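Local coordinates for protein 7beta-hydroxysteroid dehydrogenase (Collinsella aerofaciens, PDB 5FYD) that reduces the 7-oxo group of 7-oxolithocholate with NADPH to give ursodeoxycholate, working as a homodimeric short-chain dehydrogenase/reductase, at residues 248-251 against 252-256. Residues are numbered along the deposited sequence; the frame is centred on the assembly and turned at random.
Sequences HTED and EYIRY
H248-D251 and E252-Y256 are one continuous stretch that turns into helix 250-258 at its N-cap, T249. I254 N donates to E250 O at 3.0 Å and R255 N to D251 O at 2.8 Å; Y253 N reaches T249 O only weakly. T249 and E252 form a capping box. OG1 of T249 accepts from E252 N at 3.1 Å, because chi1 of 62° sets the hydroxyl between the backbone N and the carbonyl carbon. In return T249 N donates to E252 OE2 at 2.9 Å. The other oxygen, OE1, takes an almost straight bond (177°) from H248 ND1 at 2.8 Å, which ties the ring to the cap. This bond lies in the imidazole plane, while both donors meet the carboxylate from above its own plane. An alanine in place of E252 would probably leave H248 ND1 and T249 N without these acceptors and set the imidazole freer to turn. In the same first turn D251 CB lies over one face of the guanidinium of R255, one turn later. D251 OD2 and R255 NH2 are 3.9 Å apart, a long salt bridge with the oxygen well out of the guanidinium plane. A water links OD2 to R255 NH1. I254 CD1 lies against E250 CG at 3.9 Å. The cap lies at the surface, in the C-terminal region required for activity, just after helix 235-247, whose W244 stacks on Y253 and meets the H248 ring. Y253 also touches I147 and S148 of helix 145-148, and I254 rests on S149 and P151 in the loop beyond it.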
loop_
_atom_site.group_PDB
_atom_site.type_symbol
_atom_site.label_atom_id
_atom_site.label_comp_id
_atom_site.label_asym_id
_atom_site.label_seq_id
_atom_site.Cartn_x
_atom_site.Cartn_y
_atom_site.Cartn_z
ATOM N N HIS A 248 -11.040 -25.090 -13.298
ATOM C CA HIS A 248 -11.552 -24.983 -11.941
ATOM C C HIS A 248 -12.963 -24.466 -11.978
ATOM O O HIS A 248 -13.373 -23.822 -12.940
ATOM C CB HIS A 248 -10.681 -24.032 -11.111
ATOM C CG HIS A 248 -9.268 -24.489 -10.984
ATOM N ND1 HIS A 248 -8.851 -25.330 -9.978
ATOM C CD2 HIS A 248 -8.183 -24.268 -11.765
ATOM C CE1 HIS A 248 -7.560 -25.579 -10.119
ATOM N NE2 HIS A 248 -7.135 -24.958 -11.204
ATOM N N THR A 249 -13.708 -24.742 -10.923
ATOM C CA THR A 249 -15.046 -24.193 -10.807
ATOM C C THR A 249 -14.910 -22.723 -10.434
ATOM O O THR A 249 -13.858 -22.273 -9.974
ATOM C CB THR A 249 -15.862 -24.895 -9.713
ATOM O OG1 THR A 249 -15.225 -24.688 -8.447
ATOM C CG2 THR A 249 -15.984 -26.392 -10.026
ATOM N N GLU A 250 -15.998 -21.986 -10.607
ATOM C CA GLU A 250 -16.045 -20.606 -10.143
ATOM C C GLU A 250 -15.775 -20.526 -8.647
ATOM O O GLU A 250 -15.027 -19.660 -8.200
ATOM C CB GLU A 250 -17.395 -19.970 -10.484
ATOM C CG GLU A 250 -17.516 -18.489 -10.161
ATOM C CD GLU A 250 -16.751 -17.544 -11.072
ATOM O OE1 GLU A 250 -15.884 -18.004 -11.850
ATOM O OE2 GLU A 250 -17.037 -16.303 -11.006
ATOM N N ASP A 251 -16.400 -21.417 -7.879
ATOM C CA ASP A 251 -16.200 -21.443 -6.433
ATOM C C ASP A 251 -14.739 -21.616 -6.020
ATOM O O ASP A 251 -14.279 -20.980 -5.067
ATOM C CB ASP A 251 -17.051 -22.550 -5.807
ATOM C CG ASP A 251 -18.516 -22.178 -5.688
ATOM O OD1 ASP A 251 -18.967 -21.147 -6.230
ATOM O OD2 ASP A 251 -19.240 -22.946 -5.024
ATOM N N GLU A 252 -13.997 -22.472 -6.733
ATOM C CA GLU A 252 -12.589 -22.663 -6.412
ATOM C C GLU A 252 -11.797 -21.380 -6.556
ATOM O O GLU A 252 -10.910 -21.099 -5.772
ATOM C CB GLU A 252 -11.963 -23.726 -7.324
ATOM C CG GLU A 252 -12.297 -25.166 -6.976
ATOM C CD GLU A 252 -11.643 -26.060 -8.006
ATOM O OE1 GLU A 252 -10.427 -26.308 -7.882
ATOM O OE2 GLU A 252 -12.263 -26.381 -9.007
ATOM N N TYR A 253 -12.114 -20.611 -7.593
ATOM C CA TYR A 253 -11.422 -19.360 -7.885
ATOM C C TYR A 253 -11.739 -18.326 -6.804
ATOM O O TYR A 253 -10.839 -17.660 -6.283
ATOM C CB TYR A 253 -11.850 -18.861 -9.262
ATOM C CG TYR A 253 -10.957 -17.844 -9.941
ATOM C CD1 TYR A 253 -9.741 -17.402 -9.391
ATOM C CD2 TYR A 253 -11.332 -17.339 -11.169
ATOM C CE1 TYR A 253 -8.955 -16.487 -10.071
ATOM C CE2 TYR A 253 -10.559 -16.425 -11.842
ATOM C CZ TYR A 253 -9.375 -16.009 -11.304
ATOM O OH TYR A 253 -8.622 -15.104 -12.038
ATOM N N ILE A 254 -13.008 -18.221 -6.445
ATOM C CA ILE A 254 -13.441 -17.298 -5.380
ATOM C C ILE A 254 -12.746 -17.663 -4.068
ATOM O O ILE A 254 -12.182 -16.805 -3.378
ATOM C CB ILE A 254 -14.976 -17.368 -5.169
ATOM C CG1 ILE A 254 -15.698 -16.872 -6.429
ATOM C CG2 ILE A 254 -15.410 -16.584 -3.925
ATOM C CD1 ILE A 254 -17.149 -17.307 -6.480
ATOM N N ARG A 255 -12.812 -18.947 -3.735
ATOM C CA ARG A 255 -12.266 -19.447 -2.472
ATOM C C ARG A 255 -10.772 -19.238 -2.383
ATOM O O ARG A 255 -10.278 -18.933 -1.322
ATOM C CB ARG A 255 -12.620 -20.924 -2.251
ATOM C CG ARG A 255 -14.064 -21.099 -1.811
ATOM C CD ARG A 255 -14.399 -22.544 -1.455
ATOM N NE ARG A 255 -15.830 -22.659 -1.162
ATOM C CZ ARG A 255 -16.708 -23.466 -1.752
ATOM N NH1 ARG A 255 -16.360 -24.332 -2.693
ATOM N NH2 ARG A 255 -17.977 -23.409 -1.369
ATOM N N TYR A 256 -10.084 -19.383 -3.510
ATOM C CA TYR A 256 -8.650 -19.116 -3.585
ATOM C C TYR A 256 -8.360 -17.668 -3.236
ATOM O O TYR A 256 -7.499 -17.389 -2.396
ATOM C CB TYR A 256 -8.137 -19.446 -4.970
ATOM C CG TYR A 256 -6.660 -19.355 -5.114
ATOM C CD1 TYR A 256 -5.842 -20.353 -4.583
ATOM C CD2 TYR A 256 -6.066 -18.317 -5.828
ATOM C CE1 TYR A 256 -4.465 -20.301 -4.733
ATOM C CE2 TYR A 256 -4.681 -18.266 -5.987
ATOM C CZ TYR A 256 -3.899 -19.259 -5.435
ATOM O OH TYR A 256 -2.536 -19.237 -5.579
HETATM O O HOH W 1 -18.462 -25.326 -4.313
#